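Local coordinates for protein putative protease (Parabacteroides distasonis ATCC 8503, PDB 3KD4) that is a putative exported protease of a gut bacterium, probably a hydrolase, whose substrate and mechanism are unknown, at residues P126-N131 against V145-P150; T153-G158 against L203-Y208. One frame throughout, in Å; residues are numbered along the deposited sequence.

Contact 1. Residues P126-N131 against V145-P150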
loop_
_atom_site.group_PDB
_atom_site.type_symbol
_atom_site.label_atom_id
_atom_site.label_comp_id
_atom_site.label_asym_id
_atom_site.label_seq_id
_atom_site.Cartn_x
_atom_site.Cartn_y
_atom_site.Cartn_z
ATOM N N PRO A 126 -19.484 12.147 6.073
ATOM C CA PRO A 126 -19.426 13.423 6.785
ATOM C C PRO A 126 -19.076 14.613 5.904
ATOM O O PRO A 126 -19.451 15.730 6.228
ATOM C CB PRO A 126 -18.316 13.205 7.816
ATOM C CG PRO A 126 -18.189 11.775 7.978
ATOM C CD PRO A 126 -18.537 11.169 6.643
ATOM N N ALA A 127 -18.400 14.371 4.784
ATOM C CA ALA A 127 -17.899 15.457 3.944
ATOM C C ALA A 127 -17.609 14.925 2.544
ATOM O O ALA A 127 -17.600 13.729 2.338
ATOM C CB ALA A 127 -16.597 16.055 4.590
ATOM N N LEU A 128 -17.395 15.815 1.575
ATOM C CA LEU A 128 -16.834 15.416 0.295
ATOM C C LEU A 128 -15.329 15.231 0.528
ATOM O O LEU A 128 -14.653 16.128 1.025
ATOM C CB LEU A 128 -17.125 16.468 -0.795
ATOM C CG LEU A 128 -16.611 16.143 -2.191
ATOM C CD1 LEU A 128 -17.168 14.775 -2.684
ATOM C CD2 LEU A 128 -16.964 17.200 -3.261
ATOM N N ASP A 129 -14.798 14.065 0.163
ATOM C CA ASP A 129 -13.471 13.648 0.567
ATOM C C ASP A 129 -12.871 12.784 -0.583
ATOM O O ASP A 129 -13.259 11.644 -0.744
ATOM C CB ASP A 129 -13.589 12.844 1.873
ATOM C CG ASP A 129 -12.244 12.610 2.583
ATOM O OD1 ASP A 129 -11.146 12.778 1.985
ATOM O OD2 ASP A 129 -12.313 12.250 3.794
ATOM N N ILE A 130 -11.984 13.380 -1.363
ATOM C CA ILE A 130 -11.531 12.828 -2.643
ATOM C C ILE A 130 -10.021 12.632 -2.591
ATOM O O ILE A 130 -9.305 13.480 -2.071
ATOM C CB ILE A 130 -11.876 13.796 -3.792
ATOM C CG1 ILE A 130 -13.407 13.970 -3.921
ATOM C CG2 ILE A 130 -11.375 13.305 -5.133
ATOM C CD1 ILE A 130 -13.785 15.221 -4.711
ATOM N N ASN A 131 -9.569 11.487 -3.106
ATOM C CA ASN A 131 -8.183 11.206 -3.377
ATOM C C ASN A 131 -8.134 10.315 -4.618
ATOM O O ASN A 131 -8.089 9.087 -4.510
ATOM C CB ASN A 131 -7.533 10.475 -2.193
ATOM C CG ASN A 131 -6.090 10.094 -2.469
ATOM O OD1 ASN A 131 -5.346 10.838 -3.118
ATOM N ND2 ASN A 131 -5.680 8.945 -1.957
ATOM N N VAL A 145 -11.874 16.592 -14.677
ATOM C CA VAL A 145 -12.330 16.345 -13.303
ATOM C C VAL A 145 -12.974 17.601 -12.787
ATOM O O VAL A 145 -12.523 18.739 -13.096
ATOM C CB VAL A 145 -11.202 15.847 -12.344
ATOM C CG1 VAL A 145 -10.800 14.425 -12.744
ATOM C CG2 VAL A 145 -9.943 16.790 -12.348
ATOM N N SER A 146 -14.043 17.404 -12.019
ATOM C CA SER A 146 -14.906 18.492 -11.598
ATOM C C SER A 146 -15.390 18.251 -10.184
ATOM O O SER A 146 -15.753 17.125 -9.842
ATOM C CB SER A 146 -16.133 18.494 -12.529
ATOM O OG SER A 146 -17.040 19.450 -12.157
ATOM N N ILE A 147 -15.398 19.287 -9.358
ATOM C CA ILE A 147 -15.961 19.183 -7.986
ATOM C C ILE A 147 -16.981 20.293 -7.806
ATOM O O ILE A 147 -16.682 21.423 -8.157
ATOM C CB ILE A 147 -14.878 19.340 -6.924
ATOM C CG1 ILE A 147 -13.802 18.251 -7.057
ATOM C CG2 ILE A 147 -15.492 19.304 -5.474
ATOM C CD1 ILE A 147 -12.462 18.623 -6.250
ATOM N N SER A 148 -18.192 19.972 -7.346
ATOM C CA SER A 148 -19.240 20.976 -7.104
ATOM C C SER A 148 -19.729 20.835 -5.701
ATOM O O SER A 148 -20.028 19.718 -5.279
ATOM C CB SER A 148 -20.424 20.778 -8.041
ATOM O OG SER A 148 -19.988 20.808 -9.364
ATOM N N VAL A 149 -19.806 21.958 -4.993
ATOM C CA VAL A 149 -20.289 22.014 -3.612
ATOM C C VAL A 149 -21.163 23.279 -3.469
ATOM O O VAL A 149 -21.079 24.201 -4.301
ATOM C CB VAL A 149 -19.140 22.008 -2.562
ATOM C CG1 VAL A 149 -18.117 20.886 -2.846
ATOM C CG2 VAL A 149 -18.434 23.366 -2.495
ATOM N N PRO A 150 -21.992 23.330 -2.421
ATOM C CA PRO A 150 -22.797 24.529 -2.191
ATOM C C PRO A 150 -21.931 25.740 -1.862
ATOM O O PRO A 150 -20.943 25.614 -1.179
ATOM C CB PRO A 150 -23.696 24.158 -0.988
ATOM C CG PRO A 150 -23.657 22.675 -0.915
ATOM C CD PRO A 150 -22.255 22.298 -1.425
#
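Leu-128 and Ile-130 face Ile-147 and Val-149 across a beta-sandwich-like interface, where the three-stranded antiparallel sheet containing strand 129-133 packs on the larger mixed sheet containing strand 140-150. The contact is wholly apolar and lies between the sheets. Leu-128 has its CG anti to the backbone N (chi1 -179°), which carries the isobutyl group down onto the facing strand, where CD2 does all of the close touching. The Leu-128 side chain slants across both Ile-147 and Val-149, and Leu-128 CD2 lies 3.9 Å from Val-149 CG1. Ile-130 behaves differently. Its CG1 branch sits beside the backbone N, chi1 -63°, and the ethyl arm extends to meet that of Ile-147 tip to tip, Ile-130 CD1 lying 3.8 Å from Ile-147 CG1 and 4.0 Å from Ile-147 CD1. Ile-147 therefore serves both neighbours with separate branches, the ethyl for Ile-130 and the CG2 methyl for Leu-128. Trp-15 of strand 6-17 also touches Leu-128 and Ile-130, extending the buried layer along the larger sheet. The tightest point is Leu-128 CD2 against Ile-147 CG2, 3.4 Å apart, closer than usual van der Waals contact.

Contact 2. Residues T153-G158 against L203-Y208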
loop_
_atom_site.group_PDB
_atom_site.type_symbol
_atom_site.label_atom_id
_atom_site.label_comp_id
_atom_site.label_asym_id
_atom_site.label_seq_id
_atom_site.Cartn_x
_atom_site.Cartn_y
_atom_site.Cartn_z
ATOM N N THR A 153 -19.741 26.372 1.443
ATOM C CA THR A 153 -19.101 25.176 1.949
ATOM C C THR A 153 -17.581 25.347 1.760
ATOM O O THR A 153 -17.119 25.738 0.680
ATOM C CB THR A 153 -19.602 23.892 1.196
ATOM O OG1 THR A 153 -20.983 23.661 1.522
ATOM C CG2 THR A 153 -18.778 22.593 1.545
ATOM N N PRO A 154 -16.798 25.094 2.810
ATOM C CA PRO A 154 -15.347 25.185 2.588
ATOM C C PRO A 154 -14.874 24.098 1.627
ATOM O O PRO A 154 -15.383 23.007 1.661
ATOM C CB PRO A 154 -14.762 24.956 3.989
ATOM C CG PRO A 154 -15.788 24.096 4.673
ATOM C CD PRO A 154 -17.126 24.640 4.169
ATOM N N LEU A 155 -13.918 24.410 0.767
ATOM C CA LEU A 155 -13.384 23.442 -0.147
ATOM C C LEU A 155 -11.875 23.672 -0.259
ATOM O O LEU A 155 -11.422 24.775 -0.521
ATOM C CB LEU A 155 -14.084 23.510 -1.502
ATOM C CG LEU A 155 -13.516 22.611 -2.607
ATOM C CD1 LEU A 155 -13.680 21.167 -2.255
ATOM C CD2 LEU A 155 -14.198 22.910 -3.950
ATOM N N ALA A 156 -11.101 22.646 0.039
ATOM C CA ALA A 156 -9.674 22.677 -0.280
ATOM C C ALA A 156 -9.475 21.617 -1.351
ATOM O O ALA A 156 -10.025 20.522 -1.261
ATOM C CB ALA A 156 -8.822 22.402 0.961
ATOM N N CYS A 157 -8.749 21.980 -2.401
ATOM C CA CYS A 157 -8.494 21.034 -3.470
ATOM C C CYS A 157 -7.150 21.306 -4.111
ATOM O O CYS A 157 -6.649 22.455 -4.148
ATOM C CB CYS A 157 -9.634 21.058 -4.507
ATOM S SG CYS A 157 -10.191 22.712 -5.044
ATOM N N GLY A 158 -6.564 20.230 -4.602
ATOM C CA GLY A 158 -5.304 20.320 -5.280
ATOM C C GLY A 158 -5.139 19.173 -6.248
ATOM O O GLY A 158 -5.536 18.046 -5.967
ATOM N N LEU A 203 -6.010 13.918 -7.841
ATOM C CA LEU A 203 -6.854 15.004 -7.338
ATOM C C LEU A 203 -7.155 14.688 -5.875
ATOM O O LEU A 203 -7.663 13.595 -5.556
ATOM C CB LEU A 203 -8.139 15.092 -8.154
ATOM C CG LEU A 203 -9.178 16.122 -7.696
ATOM C CD1 LEU A 203 -8.583 17.548 -7.886
ATOM C CD2 LEU A 203 -10.498 15.929 -8.436
ATOM N N VAL A 204 -6.847 15.633 -4.990
ATOM C CA VAL A 204 -7.129 15.511 -3.558
ATOM C C VAL A 204 -7.936 16.726 -3.146
ATOM O O VAL A 204 -7.589 17.860 -3.482
ATOM C CB VAL A 204 -5.832 15.398 -2.728
ATOM C CG1 VAL A 204 -6.124 15.257 -1.193
ATOM C CG2 VAL A 204 -4.977 14.247 -3.284
ATOM N N ALA A 205 -9.030 16.474 -2.437
ATOM C CA ALA A 205 -9.963 17.536 -2.085
ATOM C C ALA A 205 -10.802 17.131 -0.901
ATOM O O ALA A 205 -11.072 15.923 -0.658
ATOM C CB ALA A 205 -10.885 17.929 -3.305
ATOM N N SER A 206 -11.264 18.152 -0.183
ATOM C CA SER A 206 -12.014 17.959 1.045
ATOM C C SER A 206 -12.914 19.136 1.341
ATOM O O SER A 206 -12.513 20.284 1.140
ATOM C CB SER A 206 -11.024 17.791 2.210
ATOM O OG SER A 206 -11.659 17.758 3.464
ATOM N N THR A 207 -14.104 18.846 1.871
ATOM C CA THR A 207 -14.979 19.866 2.413
ATOM C C THR A 207 -15.008 19.875 3.931
ATOM O O THR A 207 -15.805 20.606 4.518
ATOM C CB THR A 207 -16.422 19.783 1.840
ATOM O OG1 THR A 207 -17.045 18.577 2.242
ATOM C CG2 THR A 207 -16.442 19.936 0.272
ATOM N N TYR A 208 -14.142 19.100 4.598
ATOM C CA TYR A 208 -13.988 19.317 6.028
ATOM C C TYR A 208 -13.377 20.738 6.243
ATOM O O TYR A 208 -12.741 21.275 5.365
ATOM C CB TYR A 208 -13.033 18.299 6.629
ATOM C CG TYR A 208 -13.563 16.879 6.760
ATOM C CD1 TYR A 208 -14.411 16.533 7.780
ATOM C CD2 TYR A 208 -13.147 15.876 5.877
ATOM C CE1 TYR A 208 -14.852 15.214 7.932
ATOM C CE2 TYR A 208 -13.574 14.612 6.017
ATOM C CZ TYR A 208 -14.399 14.279 7.064
ATOM O OH TYR A 208 -14.814 13.010 7.178
#
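Strands 156-158 and 203-206 lie side by side as an antiparallel pair, with Ala-156 and Gly-158 bonded across to Ser-206 and Val-204. Four backbone hydrogen bonds join them. Ala-156 N gives to Ser-206 O at 3.0 Å and Ser-206 N returns to Ala-156 O at 2.9 Å; Gly-158 N reaches Val-204 O at 2.8 Å, and Val-204 N gives to Gly-158 O in a nearly straight bond (179°). Between these two hydrogen-bonded pairs Cys-157 and Ala-205 form a non-hydrogen-bonded pair, where Ala-205 CA comes to 3.1 Å from Ala-156 O in a CA-H...O contact. Apolar contacts line the face carrying those two residues: Cys-157 CB lies 3.6 Å from Ala-205 CB. Farther along, Leu-155 CD1 meets Thr-207 CG2, and Thr-153 CG2 lies 3.7 Å from Thr-207 CB. With chi1 at 65°, Thr-207 puts OG1 between its backbone N and carbonyl carbon, and that oxygen accepts from Leu-128 N. An ST turn ends the strand, Ser-206 OG accepting from Tyr-208 N at 3.0 Å. Backbone bonds thus fix the alignment of the strands, and the non-hydrogen-bonded pairing of Cys-157 with Ala-205 brings their CB atoms together on one face.

In the fold
Contacts 1 and 2 have centres about 6 Å apart and share the three-stranded sheet, in which strand 202-206 lies between 129-133 and 156-160. Contact 2 is an in-sheet pairing, whereas contact 1 joins that sheet to the larger one. They meet directly: Ile-130 N lies 2.8 Å from Ala-205 O, probably a hydrogen bond, and Ile-147 CD1 packs 3.4 Å from Ala-205 CB. Ala-205 thus belongs to the pairing with 156-158 while also facing the apolar layer. Strands 140-150 and 156-160 follow each other in the chain, crossing from one sheet to the other. A glycerol, probably from the crystallisation liquor, comes within about 3 Å (nearest atoms) of the Leu-128 side chain.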